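Calcium homeostasis modulator protein 5 (Homo sapiens, PDB 7D60) assembles into cone-shaped undecamers that may form large-pore channels, with gating and ion conductance likely regulated by membrane lipids. Local coordinates at residues Leu231-Lys236 / Asp252-Pro257; Asn70-Arg75 / Phe97-Gln102. One frame throughout, in Å; residues are numbered along the deposited sequence.

Contact 1. Residues Leu231-Lys236 / Asp252-Pro257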
ATOM      1  N   LEU A 231     -23.055   7.733 -42.799  1.00 31.89           N
ATOM      2  CA  LEU A 231     -22.736   6.420 -42.265  1.00 31.89           C
ATOM      3  C   LEU A 231     -23.877   5.429 -42.442  1.00 31.89           C
ATOM      4  O   LEU A 231     -23.651   4.220 -42.365  1.00 31.89           O
ATOM      5  CB  LEU A 231     -22.377   6.570 -40.788  1.00 31.89           C
ATOM      6  CG  LEU A 231     -21.596   5.535 -39.994  1.00 31.89           C
ATOM      7  CD1 LEU A 231     -20.692   6.256 -39.025  1.00 31.89           C
ATOM      8  CD2 LEU A 231     -22.537   4.618 -39.248  1.00 31.89           C
ATOM      9  N   ASP A 232     -25.090   5.914 -42.685  1.00 34.32           N
ATOM     10  CA  ASP A 232     -26.242   5.047 -42.882  1.00 34.32           C
ATOM     11  C   ASP A 232     -26.454   4.706 -44.350  1.00 34.32           C
ATOM     12  O   ASP A 232     -26.841   3.581 -44.671  1.00 34.32           O
ATOM     13  CB  ASP A 232     -27.480   5.724 -42.297  1.00 34.32           C
ATOM     14  CG  ASP A 232     -28.753   4.986 -42.602  1.00 34.32           C
ATOM     15  OD1 ASP A 232     -28.928   3.865 -42.087  1.00 34.32           O
ATOM     16  OD2 ASP A 232     -29.591   5.536 -43.348  1.00 34.32           O
ATOM     17  N   TYR A 233     -26.204   5.654 -45.250  1.00 33.45           N
ATOM     18  CA  TYR A 233     -26.339   5.399 -46.675  1.00 33.45           C
ATOM     19  C   TYR A 233     -25.132   4.691 -47.263  1.00 33.45           C
ATOM     20  O   TYR A 233     -25.205   4.223 -48.400  1.00 33.45           O
ATOM     21  CB  TYR A 233     -26.560   6.706 -47.426  1.00 33.45           C
ATOM     22  CG  TYR A 233     -28.000   7.099 -47.560  1.00 33.45           C
ATOM     23  CD1 TYR A 233     -28.662   6.973 -48.770  1.00 33.45           C
ATOM     24  CD2 TYR A 233     -28.701   7.606 -46.479  1.00 33.45           C
ATOM     25  CE1 TYR A 233     -29.981   7.335 -48.897  1.00 33.45           C
ATOM     26  CE2 TYR A 233     -30.020   7.972 -46.594  1.00 33.45           C
ATOM     27  CZ  TYR A 233     -30.655   7.834 -47.804  1.00 33.45           C
ATOM     28  OH  TYR A 233     -31.973   8.199 -47.921  1.00 33.45           O
ATOM     29  N   ALA A 234     -24.024   4.614 -46.531  1.00 32.17           N
ATOM     30  CA  ALA A 234     -22.866   3.888 -47.034  1.00 32.17           C
ATOM     31  C   ALA A 234     -22.863   2.443 -46.570  1.00 32.17           C
ATOM     32  O   ALA A 234     -22.212   1.602 -47.193  1.00 32.17           O
ATOM     33  CB  ALA A 234     -21.577   4.583 -46.609  1.00 32.17           C
ATOM     34  N   ASN A 235     -23.575   2.134 -45.487  1.00 34.80           N
ATOM     35  CA  ASN A 235     -23.805   0.742 -45.124  1.00 34.80           C
ATOM     36  C   ASN A 235     -24.792   0.070 -46.062  1.00 34.80           C
ATOM     37  O   ASN A 235     -24.645  -1.115 -46.359  1.00 34.80           O
ATOM     38  CB  ASN A 235     -24.322   0.639 -43.695  1.00 34.80           C
ATOM     39  CG  ASN A 235     -23.231   0.348 -42.706  1.00 34.80           C
ATOM     40  OD1 ASN A 235     -22.328  -0.434 -42.979  1.00 34.80           O
ATOM     41  ND2 ASN A 235     -23.315   0.962 -41.536  1.00 34.80           N
ATOM     42  N   LYS A 236     -25.797   0.801 -46.529  1.00 34.13           N
ATOM     43  CA  LYS A 236     -26.776   0.230 -47.435  1.00 34.13           C
ATOM     44  C   LYS A 236     -26.246   0.085 -48.849  1.00 34.13           C
ATOM     45  O   LYS A 236     -26.737  -0.766 -49.592  1.00 34.13           O
ATOM     46  CB  LYS A 236     -28.039   1.086 -47.453  1.00 34.13           C
ATOM     47  CG  LYS A 236     -28.931   0.893 -46.248  1.00 34.13           C
ATOM     48  CD  LYS A 236     -29.829   2.092 -46.033  1.00 34.13           C
ATOM     49  CE  LYS A 236     -30.693   2.359 -47.248  1.00 34.13           C
ATOM     50  NZ  LYS A 236     -31.286   3.722 -47.213  1.00 34.13           N
ATOM     51  N   ASP A 252     -30.951  -3.818 -57.719  1.00 55.29           N
ATOM     52  CA  ASP A 252     -32.024  -2.843 -57.670  1.00 55.29           C
ATOM     53  C   ASP A 252     -31.432  -1.434 -57.615  1.00 55.29           C
ATOM     54  O   ASP A 252     -30.366  -1.230 -57.029  1.00 55.29           O
ATOM     55  CB  ASP A 252     -32.908  -3.097 -56.453  1.00 55.29           C
ATOM     56  CG  ASP A 252     -33.868  -4.251 -56.664  1.00 55.29           C
ATOM     57  OD1 ASP A 252     -34.340  -4.428 -57.807  1.00 55.29           O
ATOM     58  OD2 ASP A 252     -34.148  -4.984 -55.694  1.00 55.29           O
ATOM     59  N   PRO A 253     -32.090  -0.451 -58.235  1.00 51.72           N
ATOM     60  CA  PRO A 253     -31.502   0.893 -58.314  1.00 51.72           C
ATOM     61  C   PRO A 253     -31.448   1.597 -56.966  1.00 51.72           C
ATOM     62  O   PRO A 253     -32.331   1.449 -56.119  1.00 51.72           O
ATOM     63  CB  PRO A 253     -32.430   1.632 -59.285  1.00 51.72           C
ATOM     64  CG  PRO A 253     -33.704   0.876 -59.246  1.00 51.72           C
ATOM     65  CD  PRO A 253     -33.326  -0.551 -59.028  1.00 51.72           C
ATOM     66  N   PHE A 254     -30.378   2.359 -56.781  1.00 42.39           N
ATOM     67  CA  PHE A 254     -30.080   3.042 -55.522  1.00 42.39           C
ATOM     68  C   PHE A 254     -30.161   4.541 -55.748  1.00 42.39           C
ATOM     69  O   PHE A 254     -29.274   5.109 -56.412  1.00 42.39           O
ATOM     70  CB  PHE A 254     -28.691   2.648 -55.024  1.00 42.39           C
ATOM     71  CG  PHE A 254     -28.483   2.859 -53.558  1.00 42.39           C
ATOM     72  CD1 PHE A 254     -28.975   1.953 -52.639  1.00 42.39           C
ATOM     73  CD2 PHE A 254     -27.773   3.953 -53.100  1.00 42.39           C
ATOM     74  CE1 PHE A 254     -28.774   2.139 -51.288  1.00 42.39           C
ATOM     75  CE2 PHE A 254     -27.571   4.145 -51.750  1.00 42.39           C
ATOM     76  CZ  PHE A 254     -28.072   3.239 -50.845  1.00 42.39           C
ATOM     77  N   PRO A 255     -31.185   5.228 -55.241  1.00 44.25           N
ATOM     78  CA  PRO A 255     -31.332   6.661 -55.530  1.00 44.25           C
ATOM     79  C   PRO A 255     -30.377   7.512 -54.702  1.00 44.25           C
ATOM     80  O   PRO A 255     -30.350   7.432 -53.471  1.00 44.25           O
ATOM     81  CB  PRO A 255     -32.794   6.949 -55.173  1.00 44.25           C
ATOM     82  CG  PRO A 255     -33.170   5.888 -54.208  1.00 44.25           C
ATOM     83  CD  PRO A 255     -32.331   4.683 -54.494  1.00 44.25           C
ATOM     84  N   MET A 256     -29.596   8.330 -55.390  1.00 42.04           N
ATOM     85  CA  MET A 256     -28.622   9.241 -54.816  1.00 42.04           C
ATOM     86  C   MET A 256     -28.863  10.620 -55.405  1.00 42.04           C
ATOM     87  O   MET A 256     -29.462  10.740 -56.478  1.00 42.04           O
ATOM     88  CB  MET A 256     -27.189   8.783 -55.123  1.00 42.04           C
ATOM     89  CG  MET A 256     -26.786   7.480 -54.470  1.00 42.04           C
ATOM     90  SD  MET A 256     -26.806   7.576 -52.678  1.00 42.04           S
ATOM     91  CE  MET A 256     -25.294   8.473 -52.388  1.00 42.04           C
ATOM     92  N   PRO A 257     -28.440  11.686 -54.717  1.00 35.74           N
ATOM     93  CA  PRO A 257     -28.526  13.022 -55.318  1.00 35.74           C
ATOM     94  C   PRO A 257     -27.609  13.157 -56.523  1.00 35.74           C
ATOM     95  O   PRO A 257     -26.555  12.528 -56.602  1.00 35.74           O
ATOM     96  CB  PRO A 257     -28.097  13.957 -54.182  1.00 35.74           C
ATOM     97  CG  PRO A 257     -27.542  13.098 -53.126  1.00 35.74           C
ATOM     98  CD  PRO A 257     -28.149  11.757 -53.278  1.00 35.74           C
TER

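Contact 2. Residues Asn70-Arg75 / Phe97-Gln102. With PA8 (1,2-dioctanoyl-sn-glycero-3-phosphate), chain M; PA8 (1,2-dioctanoyl-sn-glycero-3-phosphate), chain N.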
ATOM      1  N   ASN A  70      -6.962  23.679 -40.101  1.00 45.40           N
ATOM      2  CA  ASN A  70      -8.131  24.534 -40.239  1.00 45.40           C
ATOM      3  C   ASN A  70      -9.113  23.846 -41.174  1.00 45.40           C
ATOM      4  O   ASN A  70      -8.843  23.704 -42.369  1.00 45.40           O
ATOM      5  CB  ASN A  70      -7.737  25.906 -40.769  1.00 45.40           C
ATOM      6  CG  ASN A  70      -8.621  27.003 -40.243  1.00 45.40           C
ATOM      7  OD1 ASN A  70      -9.604  26.743 -39.564  1.00 45.40           O
ATOM      8  ND2 ASN A  70      -8.270  28.239 -40.545  1.00 45.40           N
ATOM      9  N   ASN A  71     -10.256  23.425 -40.628  1.00 44.39           N
ATOM     10  CA  ASN A  71     -11.219  22.662 -41.412  1.00 44.39           C
ATOM     11  C   ASN A  71     -11.921  23.520 -42.450  1.00 44.39           C
ATOM     12  O   ASN A  71     -12.337  23.006 -43.490  1.00 44.39           O
ATOM     13  CB  ASN A  71     -12.252  22.017 -40.496  1.00 44.39           C
ATOM     14  CG  ASN A  71     -11.701  20.833 -39.742  1.00 44.39           C
ATOM     15  OD1 ASN A  71     -11.005  19.992 -40.307  1.00 44.39           O
ATOM     16  ND2 ASN A  71     -12.011  20.757 -38.456  1.00 44.39           N
ATOM     17  N   ARG A  72     -12.065  24.815 -42.199  1.00 42.01           N
ATOM     18  CA  ARG A  72     -12.776  25.660 -43.143  1.00 42.01           C
ATOM     19  C   ARG A  72     -11.892  26.175 -44.267  1.00 42.01           C
ATOM     20  O   ARG A  72     -12.398  26.851 -45.167  1.00 42.01           O
ATOM     21  CB  ARG A  72     -13.434  26.827 -42.413  1.00 42.01           C
ATOM     22  CG  ARG A  72     -12.520  27.966 -42.094  1.00 42.01           C
ATOM     23  CD  ARG A  72     -13.297  29.258 -42.069  1.00 42.01           C
ATOM     24  NE  ARG A  72     -14.001  29.433 -40.807  1.00 42.01           N
ATOM     25  CZ  ARG A  72     -14.853  30.419 -40.560  1.00 42.01           C
ATOM     26  NH1 ARG A  72     -15.110  31.325 -41.491  1.00 42.01           N
ATOM     27  NH2 ARG A  72     -15.446  30.499 -39.379  1.00 42.01           N
ATOM     28  N   SER A  73     -10.598  25.870 -44.250  1.00 37.72           N
ATOM     29  CA  SER A  73      -9.765  26.145 -45.411  1.00 37.72           C
ATOM     30  C   SER A  73      -9.885  25.062 -46.467  1.00 37.72           C
ATOM     31  O   SER A  73      -9.662  25.339 -47.646  1.00 37.72           O
ATOM     32  CB  SER A  73      -8.304  26.293 -44.999  1.00 37.72           C
ATOM     33  OG  SER A  73      -7.819  25.102 -44.415  1.00 37.72           O
ATOM     34  N   TRP A  74     -10.234  23.841 -46.072  1.00 36.23           N
ATOM     35  CA  TRP A  74     -10.453  22.765 -47.026  1.00 36.23           C
ATOM     36  C   TRP A  74     -11.861  22.761 -47.588  1.00 36.23           C
ATOM     37  O   TRP A  74     -12.060  22.309 -48.716  1.00 36.23           O
ATOM     38  CB  TRP A  74     -10.153  21.414 -46.380  1.00 36.23           C
ATOM     39  CG  TRP A  74      -8.751  21.284 -45.895  1.00 36.23           C
ATOM     40  CD1 TRP A  74      -8.353  21.098 -44.610  1.00 36.23           C
ATOM     41  CD2 TRP A  74      -7.554  21.328 -46.682  1.00 36.23           C
ATOM     42  NE1 TRP A  74      -6.988  21.024 -44.542  1.00 36.23           N
ATOM     43  CE2 TRP A  74      -6.474  21.162 -45.802  1.00 36.23           C
ATOM     44  CE3 TRP A  74      -7.292  21.489 -48.045  1.00 36.23           C
ATOM     45  CZ2 TRP A  74      -5.156  21.156 -46.236  1.00 36.23           C
ATOM     46  CZ3 TRP A  74      -5.988  21.483 -48.471  1.00 36.23           C
ATOM     47  CH2 TRP A  74      -4.934  21.317 -47.572  1.00 36.23           C
ATOM     48  N   ARG A  75     -12.842  23.254 -46.831  1.00 35.31           N
ATOM     49  CA  ARG A  75     -14.182  23.431 -47.373  1.00 35.31           C
ATOM     50  C   ARG A  75     -14.233  24.503 -48.443  1.00 35.31           C
ATOM     51  O   ARG A  75     -15.072  24.423 -49.340  1.00 35.31           O
ATOM     52  CB  ARG A  75     -15.169  23.787 -46.270  1.00 35.31           C
ATOM     53  CG  ARG A  75     -15.393  22.684 -45.289  1.00 35.31           C
ATOM     54  CD  ARG A  75     -16.477  23.021 -44.305  1.00 35.31           C
ATOM     55  NE  ARG A  75     -16.063  24.017 -43.330  1.00 35.31           N
ATOM     56  CZ  ARG A  75     -16.896  24.610 -42.484  1.00 35.31           C
ATOM     57  NH1 ARG A  75     -18.185  24.310 -42.517  1.00 35.31           N
ATOM     58  NH2 ARG A  75     -16.450  25.504 -41.616  1.00 35.31           N
ATOM     59  N   PHE A  97     -12.623  37.194 -49.831  1.00 57.16           N
ATOM     60  CA  PHE A  97     -11.535  37.784 -49.067  1.00 57.16           C
ATOM     61  C   PHE A  97     -11.868  37.892 -47.589  1.00 57.16           C
ATOM     62  O   PHE A  97     -10.957  37.923 -46.758  1.00 57.16           O
ATOM     63  CB  PHE A  97     -11.185  39.157 -49.629  1.00 57.16           C
ATOM     64  CG  PHE A  97     -10.659  39.110 -51.026  1.00 57.16           C
ATOM     65  CD1 PHE A  97      -9.355  38.719 -51.273  1.00 57.16           C
ATOM     66  CD2 PHE A  97     -11.470  39.446 -52.095  1.00 57.16           C
ATOM     67  CE1 PHE A  97      -8.867  38.668 -52.561  1.00 57.16           C
ATOM     68  CE2 PHE A  97     -10.987  39.397 -53.388  1.00 57.16           C
ATOM     69  CZ  PHE A  97      -9.683  39.008 -53.619  1.00 57.16           C
ATOM     70  N   TYR A  98     -13.150  37.950 -47.237  1.00 52.20           N
ATOM     71  CA  TYR A  98     -13.512  37.981 -45.826  1.00 52.20           C
ATOM     72  C   TYR A  98     -13.306  36.620 -45.179  1.00 52.20           C
ATOM     73  O   TYR A  98     -12.912  36.538 -44.010  1.00 52.20           O
ATOM     74  CB  TYR A  98     -14.958  38.442 -45.657  1.00 52.20           C
ATOM     75  CG  TYR A  98     -15.427  38.453 -44.219  1.00 52.20           C
ATOM     76  CD1 TYR A  98     -15.089  39.494 -43.369  1.00 52.20           C
ATOM     77  CD2 TYR A  98     -16.211  37.423 -43.713  1.00 52.20           C
ATOM     78  CE1 TYR A  98     -15.511  39.507 -42.055  1.00 52.20           C
ATOM     79  CE2 TYR A  98     -16.633  37.425 -42.404  1.00 52.20           C
ATOM     80  CZ  TYR A  98     -16.283  38.468 -41.581  1.00 52.20           C
ATOM     81  OH  TYR A  98     -16.712  38.464 -40.276  1.00 52.20           O
ATOM     82  N   VAL A  99     -13.587  35.541 -45.911  1.00 50.68           N
ATOM     83  CA  VAL A  99     -13.358  34.208 -45.366  1.00 50.68           C
ATOM     84  C   VAL A  99     -11.867  33.913 -45.310  1.00 50.68           C
ATOM     85  O   VAL A  99     -11.364  33.411 -44.301  1.00 50.68           O
ATOM     86  CB  VAL A  99     -14.123  33.151 -46.182  1.00 50.68           C
ATOM     87  CG1 VAL A  99     -13.916  31.777 -45.589  1.00 50.68           C
ATOM     88  CG2 VAL A  99     -15.592  33.475 -46.205  1.00 50.68           C
ATOM     89  N   LEU A 100     -11.133  34.262 -46.370  1.00 48.53           N
ATOM     90  CA  LEU A 100      -9.688  34.064 -46.414  1.00 48.53           C
ATOM     91  C   LEU A 100      -8.947  34.902 -45.380  1.00 48.53           C
ATOM     92  O   LEU A 100      -7.856  34.511 -44.951  1.00 48.53           O
ATOM     93  CB  LEU A 100      -9.164  34.389 -47.811  1.00 48.53           C
ATOM     94  CG  LEU A 100      -7.784  33.876 -48.216  1.00 48.53           C
ATOM     95  CD1 LEU A 100      -7.585  32.444 -47.766  1.00 48.53           C
ATOM     96  CD2 LEU A 100      -7.610  33.999 -49.712  1.00 48.53           C
ATOM     97  N   GLY A 101      -9.515  36.034 -44.964  1.00 47.07           N
ATOM     98  CA  GLY A 101      -8.949  36.774 -43.854  1.00 47.07           C
ATOM     99  C   GLY A 101      -9.143  36.090 -42.517  1.00 47.07           C
ATOM    100  O   GLY A 101      -8.369  36.313 -41.589  1.00 47.07           O
ATOM    101  N   GLN A 102     -10.166  35.244 -42.399  1.00 47.59           N
ATOM    102  CA  GLN A 102     -10.412  34.556 -41.138  1.00 47.59           C
ATOM    103  C   GLN A 102      -9.482  33.367 -40.941  1.00 47.59           C
ATOM    104  O   GLN A 102      -9.108  33.061 -39.805  1.00 47.59           O
ATOM    105  CB  GLN A 102     -11.860  34.090 -41.062  1.00 47.59           C
ATOM    106  CG  GLN A 102     -12.862  35.191 -40.883  1.00 47.59           C
ATOM    107  CD  GLN A 102     -14.245  34.657 -40.611  1.00 47.59           C
ATOM    108  OE1 GLN A 102     -15.124  34.714 -41.467  1.00 47.59           O
ATOM    109  NE2 GLN A 102     -14.446  34.121 -39.414  1.00 47.59           N
TER
HETATM  110  O1  PA8 M 302     -11.009  24.316 -37.057  1.00 70.23           O
HETATM  111  O2  PA8 M 302     -12.040  26.344 -37.986  1.00 70.23           O
HETATM  112  P1  PA8 M 302     -11.277  25.782 -36.812  1.00 70.23           P
HETATM  113  O3  PA8 M 302     -12.104  25.952 -35.561  1.00 70.23           O
HETATM  114  O4  PA8 M 302      -9.854  26.595 -36.631  1.00 70.23           O
HETATM  115  C1  PA8 M 302      -9.174  26.522 -35.412  1.00 70.23           C
HETATM  116  C2  PA8 M 302      -8.048  25.496 -35.533  1.00 70.23           C
HETATM  117  C3  PA8 M 302      -6.713  26.206 -35.749  1.00 70.23           C
HETATM  118  O5  PA8 M 302      -5.907  25.980 -34.625  1.00 70.23           O
HETATM  119  C4  PA8 M 302      -4.580  25.625 -34.902  1.00 70.23           C
HETATM  120  O6  PA8 M 302      -4.217  25.507 -36.021  1.00 70.23           O
HETATM  121  C5  PA8 M 302      -3.595  25.383 -33.762  1.00 70.23           C
HETATM  122  C6  PA8 M 302      -2.224  24.922 -34.255  1.00 70.23           C
HETATM  123  C7  PA8 M 302      -1.234  24.713 -33.112  1.00 70.23           C
HETATM  124  O7  PA8 M 302      -7.984  24.752 -34.351  1.00 70.23           O
HETATM  125  C12 PA8 M 302      -8.315  23.402 -34.501  1.00 70.23           C
HETATM  126  O8  PA8 M 302      -9.382  23.098 -34.912  1.00 70.23           O
HETATM  127  C13 PA8 M 302      -7.302  22.324 -34.127  1.00 70.23           C
HETATM  128  C14 PA8 M 302      -7.969  21.093 -33.522  1.00 70.23           C
HETATM  129  C15 PA8 M 302      -7.038  19.884 -33.501  1.00 70.23           C
HETATM  130  C16 PA8 M 302      -5.775  20.141 -32.689  1.00 70.23           C
HETATM  131  C17 PA8 M 302      -4.947  18.877 -32.490  1.00 70.23           C
HETATM  132  C18 PA8 M 302      -5.399  18.062 -31.282  1.00 70.23           C
HETATM  133  C19 PA8 M 302      -4.430  16.927 -30.960  1.00 70.23           C
HETATM  134  O1  PA8 N 303     -16.636  32.732 -35.846  1.00 57.20           O
HETATM  135  O2  PA8 N 303     -16.494  34.798 -37.169  1.00 57.20           O
HETATM  136  P1  PA8 N 303     -16.384  34.219 -35.780  1.00 57.20           P
HETATM  137  O3  PA8 N 303     -17.416  34.865 -34.888  1.00 57.20           O
HETATM  138  O4  PA8 N 303     -14.877  34.494 -35.167  1.00 57.20           O
HETATM  139  C1  PA8 N 303     -14.475  35.809 -34.910  1.00 57.20           C
HETATM  140  C2  PA8 N 303     -13.431  36.201 -35.954  1.00 57.20           C
HETATM  141  C3  PA8 N 303     -14.076  37.120 -36.991  1.00 57.20           C
HETATM  142  O5  PA8 N 303     -13.300  38.271 -37.152  1.00 57.20           O
HETATM  143  C4  PA8 N 303     -12.553  38.290 -38.332  1.00 57.20           C
HETATM  144  O6  PA8 N 303     -11.826  37.397 -38.582  1.00 57.20           O
HETATM  145  C5  PA8 N 303     -12.647  39.455 -39.308  1.00 57.20           C
HETATM  146  C6  PA8 N 303     -11.486  39.436 -40.300  1.00 57.20           C
HETATM  147  C7  PA8 N 303     -11.838  40.082 -41.637  1.00 57.20           C
HETATM  148  O7  PA8 N 303     -12.358  36.861 -35.343  1.00 57.20           O
HETATM  149  C12 PA8 N 303     -11.097  36.266 -35.508  1.00 57.20           C
HETATM  150  O8  PA8 N 303     -10.992  35.192 -36.003  1.00 57.20           O
HETATM  151  C13 PA8 N 303      -9.846  37.011 -35.039  1.00 57.20           C
HETATM  152  C14 PA8 N 303      -8.756  36.078 -34.516  1.00 57.20           C
HETATM  153  C15 PA8 N 303      -7.724  36.801 -33.655  1.00 57.20           C
HETATM  154  C16 PA8 N 303      -6.646  37.511 -34.472  1.00 57.20           C
HETATM  155  C17 PA8 N 303      -5.260  37.351 -33.847  1.00 57.20           C
HETATM  156  C18 PA8 N 303      -4.184  38.146 -34.582  1.00 57.20           C
HETATM  157  C19 PA8 N 303      -2.909  38.308 -33.760  1.00 57.20           C

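Contact 1. Residues Leu231-Lys236 / Asp252-Pro257
Phe-254 reaches across to Tyr-233 and Lys-236 where the chain doubles back along its long cytoplasmic helix, an extended, proline-punctuated return segment lying beside helix 209-246. The case illustrates how packing can hold two segments together with no hydrogen bond between them. The end of the phenylalanine ring does most of the touching: its CZ comes within 3.9 Å of the carbonyl O of Tyr-233, and its CE1 lies 3.9 Å from the carbonyl O of Lys-236. Both oxygens approach the ring obliquely, and its far end borders the backbone of one helical turn. CB of Lys-236 fills in beside them, 4.0 Å from CZ of Phe-254. A first torsion that sets CG anti to the backbone N (chi1 -158°) carries the ring from the extended return segment to the helix.

The rings themselves meet at CE2 of Phe-254 and CD1 of Tyr-233, 4.3 Å apart. Met-256 adds a second apolar touch, its SD 4.4 Å from CD1 of Tyr-233. With an alanine at Phe-254 a gap would probably open between the return segment and the turn carrying Tyr-233 and Lys-236, leaving Met-256 as the main apolar link.

Further out, Phe-254 also packs on Leu-237 and Arg-240, whose NH1 is hydrogen-bonded to the carbonyl O of Asp-252. Met-256 meets Phe-214 of a neighbouring subunit, while the Tyr-233 ring meets that of Phe-246 of another subunit. Lys-236 bends at chi3 (58°), bringing NZ over one face of the Tyr-233 ring, 4.1 Å above its plane and displaced toward the rim.

Contact 2. Residues Asn70-Arg75 / Phe97-Gln102
Arg-72 meets Gln-102 through two differently shaped side chains. In Arg-72 the first torsion (chi1 81°) places CG between the backbone N and the carbonyl carbon, and a bend at chi3 (80°) swings the guanidinium toward S3; Gln-102 runs extended beyond CG to meet it. The two groups do not lie flat on each other, their planes being 66° apart. NH1 of Arg-72 stands 3.4 Å from OE1 of Gln-102 and 3.5 Å from its NE2. Val-99, one helical turn earlier, offers CG1 to the guanidinium edge, 4.3 Å from NH1 of Arg-72.

The contact joins the short helix following S2 to the start of S3, and Ile-103 of S3 packs against Arg-72 and Ser-73. The turn carrying Arg-72 is steadied by the 2.7 Å hydrogen bond from Ser-73 OG to the carbonyl O of Asn-70.

Bound phosphatidic acid completes the site. Gln-102 NE2 lies 3.1 Å from phosphate oxygen O2 of one lipid, and Arg-72 NH2 is 4.3 Å from O1 of the same phosphate. Another lipid places its phosphate O2 4.6 Å from Arg-72 NE. Near both phosphates, the guanidinium probably contributes positive potential that favours both headgroups, while the neutral amide of Gln-102, an established lipid-binding residue, lies against both the arginine and the phosphate without adding charge.

How the contacts relate
Contact 2 comes first along the chain and contact 1 later; their centres lie 31 Å apart and their nearest atoms about 17 Å, so neither touches the other. They sit in different surroundings: the centre of contact 2 is about 12 Å, and that of contact 1 about 38 Å, from the centre of the chain. Contact 2 lies among lipid headgroups, with the Gln-102 side chain about 10 Å from that of lipid-binding Arg-202, whereas contact 1 is a surface contact away from the lipid sites. The same neighbouring subunit touches both, and helix 209-246 of that subunit takes part in each, with its Tyr-209 on Arg-75 and its Phe-214 on Met-256.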